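Local structure of putative Scyalone Dehydratase (Novosphingobium aromaticivorans DSM 12444, 3EF8) at residues D80-S83 against A87-R90; R15-Y20 against K126-R131. The protein is of unknown function but has an NTF2-like, SnoaL-type fold and may act as a lyase of the scytalone dehydratase kind. All coordinates share one frame; numbering follows the deposited sequence.

Contact 1. Residues D80-S83 against A87-R90; sequences DFVS and ANVR
D80 and N88 form an antiparallel hydrogen-bonded pair, and the neighbouring F81 and A87 a non-hydrogen-bonded one, at the turn end of the beta hairpin made by strands 67-81 and 86-99. Both D80-N88 bonds are nearly straight: D80 N gives to N88 O at 2.8 Å and N88 N to D80 O at 2.9 Å. Between them and the turn, A87 CA brings a C-H to D80 O at 3.4 Å, so this carbonyl receives two contacts from the second strand. On the face shared by F81 and A87, the ring meets the methyl obliquely, F81 CD1 lying 3.8 Å from A87 CB; helix 3-25 covers the same ring through N6, E9, M10 and I13. Just past the strand, where the chain turns a corner, V82 brings CG2 to 3.7 Å from N88 ND2, the two side chains crossing at a slant. With V82 CG1 anti to the backbone N (chi1 178°), CG2 is the branch beside that nitrogen and the one that meets the amide. N88 OD1 is bonded to T115 OG1 on the next strand, while N88 ND2 donates to a water 3.2 Å away, which gives a weak bond to D80 OD2. D80 OD1 also forms a salt bridge with R15 of a neighbouring subunit. F81 and A87 thus make an apolar contact toward the helix, while D80 and N88 carry the polar groups, and D80 links its backbone pairing to the subunit interface.

Contact 2. Residues R15-Y20 against K126-R131; sequences RMMFDY and KRRELR
In this NTF2-like fold the long helix 3-25 packs across the concave side of the curved sheet, and here R128 of strand 122-136 reaches out from the sheet to meet Y20 and M17 of the helix in the buried interior. R128 and Y20 approach from opposite directions in a cation-pi contact: R128 CZ lies 4.9 Å from the centre of the Y20 ring, 18° off its normal. The guanidinium stands almost upright on the ring, the two planes 84° apart, so its edge rather than its flat face is presented. R128 NH1 leads, 3.4 Å from Y20 CE1 and displaced toward the rim; the arginine chain is bent at chi3 (78°) and ends with NH1 over the ring. With Y20 cut back to an alanine, R128 NH1 would probably lose its aromatic partner and a gap would open beside the guanidinium. R128 NH2 forms a salt bridge with D114 of strand 106-119, which would help to balance the buried charge, and Y112 adds a second cation-pi contact. M17, a selenomethionine, brings CE to 4.2 Å from R128 NH2. A water in the guanidinium plane completes the link to the helix, accepting from R128 NH1 at 3.1 Å and donating to M17 O at 3.2 Å.

In the fold
From the N terminus the chain first runs through helix 3-25, which carries 15-20, then through the shorter helices and short strands before entering the long hairpin of contact 1. That contact closes a tight turn of three residues between 80-83 and 87-90. Strands 106-119 and 122-136 follow, and 126-131 returns to the helix, so contact 2 closes a loop of 105 residues with contact 1 nested inside it. One ties neighbouring strands at the sheet's 67-81 side; the other joins helix to sheet near the middle of the chain. Their centres are about 12 Å apart, and they touch where V89 CG1 packs 3.9 Å from M17 SE.

Contact 1. Residues D80-S83 against A87-R90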
loop_
_atom_site.group_PDB
_atom_site.type_symbol
_atom_site.label_atom_id
_atom_site.label_comp_id
_atom_site.label_asym_id
_atom_site.label_seq_id
_atom_site.Cartn_x
_atom_site.Cartn_y
_atom_site.Cartn_z
ATOM N N ASP A 80 12.196 -11.717 -6.222
ATOM C CA ASP A 80 13.426 -12.235 -6.868
ATOM C C ASP A 80 13.141 -13.676 -7.257
ATOM O O ASP A 80 12.940 -14.516 -6.411
ATOM C CB ASP A 80 14.609 -12.206 -5.915
ATOM C CG ASP A 80 14.986 -10.805 -5.481
ATOM O OD1 ASP A 80 14.874 -9.909 -6.314
ATOM O OD2 ASP A 80 15.415 -10.627 -4.321
ATOM N N PHE A 81 13.166 -13.941 -8.553
ATOM C CA PHE A 81 12.958 -15.282 -9.050
ATOM C C PHE A 81 14.188 -16.172 -8.894
ATOM O O PHE A 81 15.287 -15.768 -9.287
ATOM C CB PHE A 81 12.515 -15.272 -10.497
ATOM C CG PHE A 81 11.126 -14.762 -10.689
ATOM C CD1 PHE A 81 10.025 -15.598 -10.506
ATOM C CD2 PHE A 81 10.928 -13.454 -11.016
ATOM C CE1 PHE A 81 8.738 -15.120 -10.667
ATOM C CE2 PHE A 81 9.653 -12.965 -11.161
ATOM C CZ PHE A 81 8.563 -13.788 -11.002
ATOM N N VAL A 82 13.987 -17.337 -8.296
ATOM C CA VAL A 82 15.024 -18.393 -8.322
ATOM C C VAL A 82 14.932 -19.036 -9.687
ATOM O O VAL A 82 15.930 -19.125 -10.431
ATOM C CB VAL A 82 14.845 -19.390 -7.204
ATOM C CG1 VAL A 82 15.932 -20.479 -7.330
ATOM C CG2 VAL A 82 14.954 -18.674 -5.856
ATOM N N SER A 83 13.728 -19.464 -10.027
ATOM C CA SER A 83 13.405 -19.993 -11.324
ATOM C C SER A 83 12.011 -19.529 -11.719
ATOM O O SER A 83 11.412 -18.695 -11.042
ATOM C CB SER A 83 13.423 -21.522 -11.291
ATOM O OG SER A 83 12.318 -21.998 -10.531
ATOM N N ALA A 87 10.140 -18.287 -6.271
ATOM C CA ALA A 87 10.570 -16.932 -6.044
ATOM C C ALA A 87 10.643 -16.654 -4.562
ATOM O O ALA A 87 9.876 -17.196 -3.759
ATOM C CB ALA A 87 9.618 -15.935 -6.730
ATOM N N ASN A 88 11.529 -15.727 -4.238
ATOM C CA ASN A 88 11.717 -15.192 -2.898
ATOM C C ASN A 88 11.124 -13.777 -2.919
ATOM O O ASN A 88 11.330 -12.992 -3.839
ATOM C CB ASN A 88 13.193 -15.131 -2.565
ATOM C CG ASN A 88 13.821 -16.493 -2.484
ATOM O OD1 ASN A 88 13.156 -17.445 -2.121
ATOM N ND2 ASN A 88 15.135 -16.580 -2.801
ATOM N N VAL A 89 10.326 -13.492 -1.897
ATOM C CA VAL A 89 9.595 -12.224 -1.844
ATOM C C VAL A 89 9.805 -11.530 -0.506
ATOM O O VAL A 89 9.794 -12.159 0.561
ATOM C CB VAL A 89 8.097 -12.487 -1.984
ATOM C CG1 VAL A 89 7.271 -11.159 -2.199
ATOM C CG2 VAL A 89 7.841 -13.465 -3.178
ATOM N N ARG A 90 9.997 -10.227 -0.544
ATOM C CA ARG A 90 10.045 -9.391 0.650
ATOM C C ARG A 90 8.948 -8.375 0.505
ATOM O O ARG A 90 8.746 -7.797 -0.571
ATOM C CB ARG A 90 11.369 -8.649 0.794
ATOM C CG ARG A 90 11.484 -7.824 2.070
ATOM C CD ARG A 90 12.734 -6.957 2.063
ATOM N NE ARG A 90 12.595 -5.866 1.120
ATOM C CZ ARG A 90 13.582 -5.363 0.413
ATOM N NH1 ARG A 90 14.799 -5.885 0.474
ATOM N NH2 ARG A 90 13.340 -4.335 -0.356
HETATM O O HOH W 1 16.426 -13.656 -3.035
#

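Contact 2. Residues R15-Y20 against K126-R131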
loop_
_atom_site.group_PDB
_atom_site.type_symbol
_atom_site.label_atom_id
_atom_site.label_comp_id
_atom_site.label_asym_id
_atom_site.label_seq_id
_atom_site.Cartn_x
_atom_site.Cartn_y
_atom_site.Cartn_z
ATOM N N ARG A 15 -1.093 -11.166 -6.916
ATOM C CA ARG A 15 -2.495 -11.555 -6.821
ATOM C C ARG A 15 -2.732 -12.611 -5.737
ATOM O O ARG A 15 -3.713 -12.537 -4.972
ATOM C CB ARG A 15 -3.018 -12.039 -8.193
ATOM C CG ARG A 15 -4.424 -12.558 -8.210
ATOM C CD ARG A 15 -5.406 -11.569 -7.576
ATOM N NE ARG A 15 -6.787 -12.011 -7.712
ATOM C CZ ARG A 15 -7.541 -11.824 -8.794
ATOM N NH1 ARG A 15 -7.093 -11.179 -9.863
ATOM N NH2 ARG A 15 -8.772 -12.309 -8.777
HETATM N N MSE A 16 -1.860 -13.607 -5.682
HETATM C CA MSE A 16 -2.027 -14.679 -4.685
HETATM C C MSE A 16 -1.894 -14.101 -3.300
HETATM O O MSE A 16 -2.681 -14.435 -2.390
HETATM C CB MSE A 16 -1.021 -15.804 -4.955
HETATM C CG MSE A 16 -1.144 -16.978 -4.063
HETATM SE SE MSE A 16 -0.341 -16.778 -2.305
HETATM C CE MSE A 16 1.547 -17.092 -2.864
HETATM N N MSE A 17 -0.922 -13.211 -3.113
HETATM C CA MSE A 17 -0.694 -12.600 -1.807
HETATM C C MSE A 17 -1.913 -11.771 -1.378
HETATM O O MSE A 17 -2.262 -11.738 -0.190
HETATM C CB MSE A 17 0.565 -11.755 -1.802
HETATM C CG MSE A 17 1.843 -12.608 -2.097
HETATM SE SE MSE A 17 3.403 -11.559 -2.326
HETATM C CE MSE A 17 3.681 -10.822 -0.538
ATOM N N PHE A 18 -2.529 -11.118 -2.345
ATOM C CA PHE A 18 -3.710 -10.310 -2.085
ATOM C C PHE A 18 -4.901 -11.176 -1.834
ATOM O O PHE A 18 -5.743 -10.890 -0.957
ATOM C CB PHE A 18 -3.994 -9.346 -3.223
ATOM C CG PHE A 18 -2.865 -8.385 -3.518
ATOM C CD1 PHE A 18 -1.959 -8.002 -2.527
ATOM C CD2 PHE A 18 -2.718 -7.849 -4.786
ATOM C CE1 PHE A 18 -0.898 -7.106 -2.811
ATOM C CE2 PHE A 18 -1.703 -6.959 -5.073
ATOM C CZ PHE A 18 -0.779 -6.600 -4.103
ATOM N N ASP A 19 -5.030 -12.258 -2.578
ATOM C CA ASP A 19 -6.111 -13.204 -2.309
ATOM C C ASP A 19 -5.987 -13.759 -0.913
ATOM O O ASP A 19 -6.968 -13.940 -0.177
ATOM C CB ASP A 19 -6.054 -14.391 -3.280
ATOM C CG ASP A 19 -6.510 -14.041 -4.689
ATOM O OD1 ASP A 19 -7.192 -13.011 -4.939
ATOM O OD2 ASP A 19 -6.193 -14.848 -5.608
ATOM N N TYR A 20 -4.758 -14.038 -0.487
ATOM C CA TYR A 20 -4.516 -14.497 0.880
ATOM C C TYR A 20 -5.029 -13.519 1.941
ATOM O O TYR A 20 -5.797 -13.863 2.834
ATOM C CB TYR A 20 -3.013 -14.815 1.128
ATOM C CG TYR A 20 -2.658 -15.151 2.556
ATOM C CD1 TYR A 20 -2.422 -14.155 3.463
ATOM C CD2 TYR A 20 -2.578 -16.461 2.991
ATOM C CE1 TYR A 20 -2.102 -14.418 4.808
ATOM C CE2 TYR A 20 -2.258 -16.728 4.339
ATOM C CZ TYR A 20 -2.027 -15.694 5.209
ATOM O OH TYR A 20 -1.733 -15.912 6.558
ATOM N N LYS A 126 5.501 -21.644 0.140
ATOM C CA LYS A 126 6.310 -22.748 0.699
ATOM C C LYS A 126 6.881 -22.366 2.063
ATOM O O LYS A 126 6.943 -23.158 2.978
ATOM C CB LYS A 126 7.412 -23.183 -0.261
ATOM C CG LYS A 126 8.197 -24.384 0.281
ATOM C CD LYS A 126 8.573 -25.320 -0.855
ATOM C CE LYS A 126 9.329 -26.573 -0.369
ATOM N NZ LYS A 126 10.642 -26.239 0.179
ATOM N N ARG A 127 7.288 -21.102 2.213
ATOM C CA ARG A 127 7.702 -20.576 3.495
ATOM C C ARG A 127 7.227 -19.140 3.641
ATOM O O ARG A 127 7.277 -18.382 2.688
ATOM C CB ARG A 127 9.234 -20.594 3.680
ATOM C CG ARG A 127 9.631 -20.112 5.063
ATOM C CD ARG A 127 11.124 -20.393 5.400
ATOM N NE ARG A 127 11.562 -19.585 6.548
ATOM C CZ ARG A 127 11.436 -19.986 7.807
ATOM N NH1 ARG A 127 10.895 -21.171 8.057
ATOM N NH2 ARG A 127 11.824 -19.220 8.805
ATOM N N ARG A 128 6.738 -18.801 4.833
ATOM C CA ARG A 128 6.503 -17.406 5.236
ATOM C C ARG A 128 7.167 -17.144 6.555
ATOM O O ARG A 128 6.931 -17.876 7.537
ATOM C CB ARG A 128 5.027 -17.055 5.410
ATOM C CG ARG A 128 4.155 -17.344 4.274
ATOM C CD ARG A 128 2.933 -16.443 4.299
ATOM N NE ARG A 128 3.278 -15.103 3.806
ATOM C CZ ARG A 128 2.414 -14.167 3.471
ATOM N NH1 ARG A 128 1.124 -14.319 3.717
ATOM N NH2 ARG A 128 2.849 -13.086 2.879
ATOM N N GLU A 129 7.939 -16.078 6.616
ATOM C CA GLU A 129 8.560 -15.649 7.829
ATOM C C GLU A 129 8.135 -14.210 8.077
ATOM O O GLU A 129 8.422 -13.315 7.284
ATOM C CB GLU A 129 10.068 -15.745 7.754
ATOM C CG GLU A 129 10.767 -15.184 8.950
ATOM C CD GLU A 129 12.260 -15.345 8.878
ATOM O OE1 GLU A 129 12.736 -16.471 8.598
ATOM O OE2 GLU A 129 12.949 -14.374 9.155
ATOM N N LEU A 130 7.398 -13.978 9.153
ATOM C CA LEU A 130 7.009 -12.634 9.557
ATOM C C LEU A 130 8.030 -12.064 10.453
ATOM O O LEU A 130 8.397 -12.703 11.477
ATOM C CB LEU A 130 5.681 -12.637 10.287
ATOM C CG LEU A 130 5.238 -11.305 10.829
ATOM C CD1 LEU A 130 4.847 -10.311 9.726
ATOM C CD2 LEU A 130 4.049 -11.509 11.789
ATOM N N ARG A 131 8.515 -10.868 10.116
ATOM C CA ARG A 131 9.406 -10.099 10.977
ATOM C C ARG A 131 8.613 -8.881 11.432
ATOM O O ARG A 131 7.981 -8.215 10.641
ATOM C CB ARG A 131 10.703 -9.712 10.273
ATOM C CG ARG A 131 11.477 -10.932 9.809
ATOM C CD ARG A 131 12.801 -10.550 9.184
ATOM N NE ARG A 131 13.434 -11.729 8.623
ATOM C CZ ARG A 131 14.473 -11.710 7.797
ATOM N NH1 ARG A 131 15.034 -10.559 7.443
ATOM N NH2 ARG A 131 14.950 -12.848 7.336
HETATM O O HOH W 2 -0.137 -11.895 2.185
#